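Transcription activator HlyU (Vibrio vulnificus, PDB 3JTH) probably binds DNA as a homodimer of the ArsR winged helix-turn-helix family and activates transcription, apparently including that of the toxin gene rtxA. Local coordinates at residues R24-L29 and A86-L91; V66-E71 and V75-K80. All blocks are in the same frame, centred on the assembly; numbering follows the deposited sequence.

Contact 1 (R24-L29 and A86-L91); sequences RRLQIL and AMIKLL
No ring or other flat group enters the meeting of Leu26 and Leu29 with Ile88 and Leu91; faces and edges give way to branched aliphatic side chains touching methyl against methyl or methylene. The end of Ile88 carries most of it. Its CD1 reaches into the angle between the two leucines, 3.7 Å from Leu29 CB and equally 3.7 Å from Leu26 CD1. CG1 and CG2 of Ile88 are turned differently: CG1 lies anti to its own carbonyl carbon (chi1 -75°), which carries CD1 across to the other helix, whereas CG2, on the other branch of CB, comes to 3.9 Å from Leu29 O. The Leu26 and Ile88 side chains interdigitate from opposing sides, each running past the other. Although the first bond of the Leu26 side chain does not aim at the partner helix, CG swings anti to the backbone N and brings CD1 within range of a second residue, with Leu91 CD2 3.9 Å away. The Leu91 side chain lies roughly perpendicular to that of Leu26, whose CD2 adds a looser approach to the same Leu91 methyl. No hydrogen bond spans the pair. The local helix axes cross almost perpendicularly, at 88°, and are 11.1 Å apart at their closest. The segments together bury 166 Å². All four side chains are shielded from solvent. Met20, on helix 2-20, packs against both Leu26 and Ile88, and Ala13 of the second subunit also reaches Leu26. Helix 82-94 meets its counterpart through Met87 and Leu90, each packed on the same residue of the second subunit, while Ile28 of helix 23-31 packs on His56 and Leu60 of helix 50-62; the contact thus joins the dimer-forming helices to the helix-turn-helix core.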
# COMPACT_ATOMS: atom_id res chain seq x y z
N ARG A 24 -10.16 0.33 -8.86
CA ARG A 24 -11.26 -0.63 -8.82
C ARG A 24 -11.03 -1.81 -7.88
O ARG A 24 -11.96 -2.26 -7.22
CB ARG A 24 -11.58 -1.12 -10.23
CG ARG A 24 -12.20 -0.04 -11.11
CD ARG A 24 -13.39 0.60 -10.41
NE ARG A 24 -14.18 1.46 -11.29
CZ ARG A 24 -15.32 2.06 -10.94
NH1 ARG A 24 -15.83 1.90 -9.73
NH2 ARG A 24 -15.96 2.81 -11.83
N ARG A 25 -9.80 -2.30 -7.80
CA ARG A 25 -9.53 -3.41 -6.90
C ARG A 25 -9.67 -2.96 -5.44
O ARG A 25 -10.26 -3.67 -4.62
CB ARG A 25 -8.12 -3.96 -7.12
CG ARG A 25 -7.93 -4.62 -8.48
CD ARG A 25 -6.70 -5.52 -8.48
NE ARG A 25 -5.45 -4.78 -8.33
CZ ARG A 25 -4.66 -4.44 -9.35
NH1 ARG A 25 -4.99 -4.77 -10.59
NH2 ARG A 25 -3.53 -3.78 -9.12
N LEU A 26 -9.13 -1.79 -5.12
CA LEU A 26 -9.21 -1.30 -3.75
C LEU A 26 -10.65 -1.08 -3.35
O LEU A 26 -11.07 -1.44 -2.25
CB LEU A 26 -8.39 -0.01 -3.59
CG LEU A 26 -8.14 0.36 -2.12
CD1 LEU A 26 -7.43 -0.79 -1.42
CD2 LEU A 26 -7.32 1.63 -2.02
N GLN A 27 -11.44 -0.51 -4.25
CA GLN A 27 -12.84 -0.27 -3.93
C GLN A 27 -13.51 -1.60 -3.60
O GLN A 27 -14.30 -1.69 -2.66
CB GLN A 27 -13.54 0.41 -5.11
CG GLN A 27 -13.00 1.81 -5.39
CD GLN A 27 -13.64 2.45 -6.62
OE1 GLN A 27 -13.16 3.48 -7.11
NE2 GLN A 27 -14.71 1.85 -7.12
N ILE A 28 -13.18 -2.62 -4.37
CA ILE A 28 -13.74 -3.95 -4.16
C ILE A 28 -13.25 -4.51 -2.83
O ILE A 28 -14.03 -5.05 -2.05
CB ILE A 28 -13.32 -4.91 -5.29
CG1 ILE A 28 -14.01 -4.49 -6.60
CG2 ILE A 28 -13.66 -6.33 -4.90
CD1 ILE A 28 -13.44 -5.18 -7.83
N LEU A 29 -11.95 -4.40 -2.58
CA LEU A 29 -11.40 -4.90 -1.34
C LEU A 29 -12.03 -4.19 -0.14
O LEU A 29 -12.36 -4.82 0.87
CB LEU A 29 -9.89 -4.70 -1.33
CG LEU A 29 -9.13 -5.61 -2.31
CD1 LEU A 29 -7.69 -5.14 -2.43
CD2 LEU A 29 -9.21 -7.05 -1.83
N ALA A 86 -6.07 -6.60 7.26
CA ALA A 86 -5.53 -5.60 8.18
C ALA A 86 -5.30 -4.24 7.50
O ALA A 86 -5.67 -3.20 8.04
CB ALA A 86 -4.23 -6.11 8.79
N MSE A 87 -4.67 -4.25 6.33
CA MSE A 87 -4.43 -3.01 5.60
C MSE A 87 -5.77 -2.38 5.24
O MSE A 87 -5.93 -1.16 5.32
CB MSE A 87 -3.63 -3.28 4.32
CG MSE A 87 -2.12 -3.37 4.51
SE MSE A 87 -1.29 -1.71 5.11
CE MSE A 87 -2.53 -0.44 4.34
N ILE A 88 -6.73 -3.21 4.86
CA ILE A 88 -8.05 -2.69 4.52
C ILE A 88 -8.70 -2.10 5.76
O ILE A 88 -9.29 -1.02 5.70
CB ILE A 88 -8.95 -3.79 3.89
CG1 ILE A 88 -8.50 -4.07 2.45
CG2 ILE A 88 -10.41 -3.36 3.87
CD1 ILE A 88 -8.54 -2.83 1.52
N LYS A 89 -8.60 -2.80 6.89
CA LYS A 89 -9.18 -2.30 8.13
C LYS A 89 -8.58 -0.93 8.46
O LYS A 89 -9.29 -0.02 8.88
CB LYS A 89 -8.91 -3.30 9.27
CG LYS A 89 -9.61 -3.00 10.59
CD LYS A 89 -9.57 -4.21 11.52
CE LYS A 89 -10.33 -3.99 12.83
NZ LYS A 89 -9.53 -3.32 13.90
N LEU A 90 -7.27 -0.77 8.27
CA LEU A 90 -6.61 0.49 8.56
C LEU A 90 -7.02 1.58 7.57
O LEU A 90 -7.24 2.73 7.95
CB LEU A 90 -5.09 0.32 8.52
CG LEU A 90 -4.29 1.62 8.61
CD1 LEU A 90 -4.47 2.23 9.99
CD2 LEU A 90 -2.81 1.35 8.32
N LEU A 91 -7.10 1.22 6.29
CA LEU A 91 -7.51 2.19 5.27
C LEU A 91 -8.92 2.70 5.62
O LEU A 91 -9.24 3.87 5.42
CB LEU A 91 -7.49 1.53 3.89
CG LEU A 91 -6.46 2.00 2.84
CD1 LEU A 91 -5.19 2.53 3.49
CD2 LEU A 91 -6.14 0.82 1.92

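Contact 2 (V66-E71 and V75-K80)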
# COMPACT_ATOMS: atom_id res chain seq x y z
N VAL A 66 -8.94 -12.47 -2.36
CA VAL A 66 -10.37 -12.68 -2.17
C VAL A 66 -10.71 -14.13 -2.44
O VAL A 66 -10.04 -14.78 -3.24
CB VAL A 66 -11.20 -11.78 -3.13
CG1 VAL A 66 -12.67 -12.15 -3.07
CG2 VAL A 66 -11.01 -10.32 -2.76
N THR A 67 -11.74 -14.65 -1.76
CA THR A 67 -12.16 -16.03 -1.96
C THR A 67 -13.65 -16.04 -2.25
O THR A 67 -14.30 -15.00 -2.23
CB THR A 67 -11.93 -16.91 -0.72
OG1 THR A 67 -10.90 -16.34 0.09
CG2 THR A 67 -11.48 -18.29 -1.15
N THR A 68 -14.19 -17.22 -2.52
CA THR A 68 -15.61 -17.33 -2.82
C THR A 68 -16.30 -18.36 -1.94
O THR A 68 -15.64 -19.13 -1.23
CB THR A 68 -15.84 -17.73 -4.30
OG1 THR A 68 -15.12 -18.94 -4.58
CG2 THR A 68 -15.34 -16.63 -5.23
N ARG A 69 -17.63 -18.34 -1.99
CA ARG A 69 -18.51 -19.24 -1.23
C ARG A 69 -19.81 -19.27 -2.04
O ARG A 69 -20.56 -18.29 -2.05
CB ARG A 69 -18.75 -18.66 0.17
CG ARG A 69 -19.36 -19.63 1.18
CD ARG A 69 -20.80 -19.26 1.50
NE ARG A 69 -21.76 -20.06 0.74
CZ ARG A 69 -21.99 -21.36 0.95
NH1 ARG A 69 -21.32 -22.01 1.90
NH2 ARG A 69 -22.88 -22.01 0.21
N LYS A 70 -20.05 -20.38 -2.73
CA LYS A 70 -21.23 -20.56 -3.59
C LYS A 70 -22.60 -20.60 -2.93
O LYS A 70 -22.71 -20.47 -1.71
CB LYS A 70 -21.05 -21.82 -4.44
CG LYS A 70 -20.82 -21.57 -5.92
CD LYS A 70 -19.35 -21.71 -6.34
CE LYS A 70 -18.49 -20.54 -5.86
NZ LYS A 70 -17.15 -20.57 -6.51
N GLU A 71 -23.65 -20.76 -3.75
CA GLU A 71 -25.04 -20.83 -3.27
C GLU A 71 -26.10 -20.71 -4.38
O GLU A 71 -26.34 -19.62 -4.89
CB GLU A 71 -25.30 -19.71 -2.25
CG GLU A 71 -26.46 -20.00 -1.32
CD GLU A 71 -26.05 -20.89 -0.17
OE1 GLU A 71 -25.11 -20.51 0.57
OE2 GLU A 71 -26.66 -21.96 0.01
N VAL A 75 -22.88 -16.75 -5.95
CA VAL A 75 -21.58 -16.79 -5.29
C VAL A 75 -21.30 -15.55 -4.44
O VAL A 75 -21.69 -14.43 -4.79
CB VAL A 75 -20.45 -16.92 -6.34
CG1 VAL A 75 -19.09 -16.83 -5.68
CG2 VAL A 75 -20.60 -18.24 -7.10
N TYR A 76 -20.65 -15.75 -3.30
CA TYR A 76 -20.31 -14.64 -2.42
C TYR A 76 -18.80 -14.50 -2.30
O TYR A 76 -18.08 -15.49 -2.11
CB TYR A 76 -20.90 -14.86 -1.02
CG TYR A 76 -22.40 -14.80 -0.97
CD1 TYR A 76 -23.07 -13.58 -0.94
CD2 TYR A 76 -23.16 -15.97 -0.96
CE1 TYR A 76 -24.47 -13.52 -0.89
CE2 TYR A 76 -24.55 -15.93 -0.92
CZ TYR A 76 -25.20 -14.70 -0.89
OH TYR A 76 -26.58 -14.66 -0.84
N TYR A 77 -18.33 -13.27 -2.42
CA TYR A 77 -16.92 -12.98 -2.32
C TYR A 77 -16.60 -12.41 -0.95
O TYR A 77 -17.44 -11.74 -0.34
CB TYR A 77 -16.49 -12.01 -3.42
CG TYR A 77 -16.71 -12.57 -4.80
CD1 TYR A 77 -17.98 -12.59 -5.37
CD2 TYR A 77 -15.65 -13.13 -5.51
CE1 TYR A 77 -18.20 -13.17 -6.61
CE2 TYR A 77 -15.86 -13.72 -6.76
CZ TYR A 77 -17.14 -13.73 -7.30
OH TYR A 77 -17.35 -14.31 -8.53
N THR A 78 -15.39 -12.67 -0.47
CA THR A 78 -14.94 -12.18 0.83
C THR A 78 -13.43 -12.07 0.79
O THR A 78 -12.77 -12.66 -0.07
CB THR A 78 -15.38 -13.16 1.96
OG1 THR A 78 -15.12 -12.57 3.24
CG2 THR A 78 -14.61 -14.47 1.87
N LEU A 79 -12.85 -11.30 1.71
CA LEU A 79 -11.40 -11.15 1.73
C LEU A 79 -10.77 -12.47 2.11
O LEU A 79 -11.39 -13.30 2.77
CB LEU A 79 -10.99 -10.06 2.72
CG LEU A 79 -11.40 -8.64 2.29
CD1 LEU A 79 -10.92 -7.62 3.30
CD2 LEU A 79 -10.79 -8.33 0.93
N LYS A 80 -9.53 -12.68 1.68
CA LYS A 80 -8.84 -13.92 1.99
C LYS A 80 -7.63 -13.78 2.91
O LYS A 80 -7.64 -14.26 4.04
CB LYS A 80 -8.42 -14.63 0.69
CG LYS A 80 -7.72 -15.97 0.91
CD LYS A 80 -7.48 -16.70 -0.41
CE LYS A 80 -6.89 -18.08 -0.18
NZ LYS A 80 -6.80 -18.88 -1.44
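Thr78 O is approached by two neighbouring residues of the opposite strand: Thr67 N donates a nearly straight hydrogen bond of 2.8 Å to it, and Val66 CA adds a CA-H...O contact at 3.2 Å. Thr78 N returns a bond of 3.1 Å to Thr67 O, and that oxygen also receives the CA-H of Tyr77. Two residues on, Tyr76 N binds Arg69 O at 2.8 Å, while the reciprocal bond from Arg69 N to Tyr76 O, 2.9 Å long, is weak. Thr67 with Thr78 and Arg69 with Tyr76 are therefore the hydrogen-bonded pairs of a twisted antiparallel hairpin, the wing of the winged helix-turn-helix fold, which in relatives often lies against DNA. Between them, the non-hydrogen-bonded pair Thr68 and Tyr77 share one face of the hairpin, the one covered by helix 50-62, where Thr68 touches Arg61 and Tyr77 touches Leu57. With CG2 of Thr68 anti to its carbonyl carbon, this methyl approaches the Tyr77 ring obliquely, 3.3 Å from CE2. Val66 CG1 meets the same ring at its edge, in plane, and packs on Tyr77 CB at 3.8 Å. Toward the hairpin tip Val75 takes over: its CG1 is 3.6 Å from Thr68 CB, and its CG2 sits against the aliphatic part of Lys70, a poorly ordered residue. At the other end the extended Lys80 chain passes across Thr67, with CB and CG against its OG1. Tyr77 also shares backbone hydrogen bonding with Leu37, adding the short strand 37-38 to the sheet.

Overall arrangement
The centres of the two contacts lie about 16 Å apart within a single winged helix-turn-helix domain, contact 1 buried near the middle of the chain and contact 2 at the surface. Along the sequence the order is 24-29, 66-71, 75-80, 86-91, so both hairpin strands fall between the helices of contact 1, and strand 76-79 is followed, after a short turn, by helix 82-94. Leu29 joins the two: its CD2 packs 3.4 Å from Leu79 CD2 and 3.8 Å from Val66 CG2. Helix 23-31 thereby contacts both the base of the wing and helix 82-94, which in turn packs on its counterpart in the second subunit.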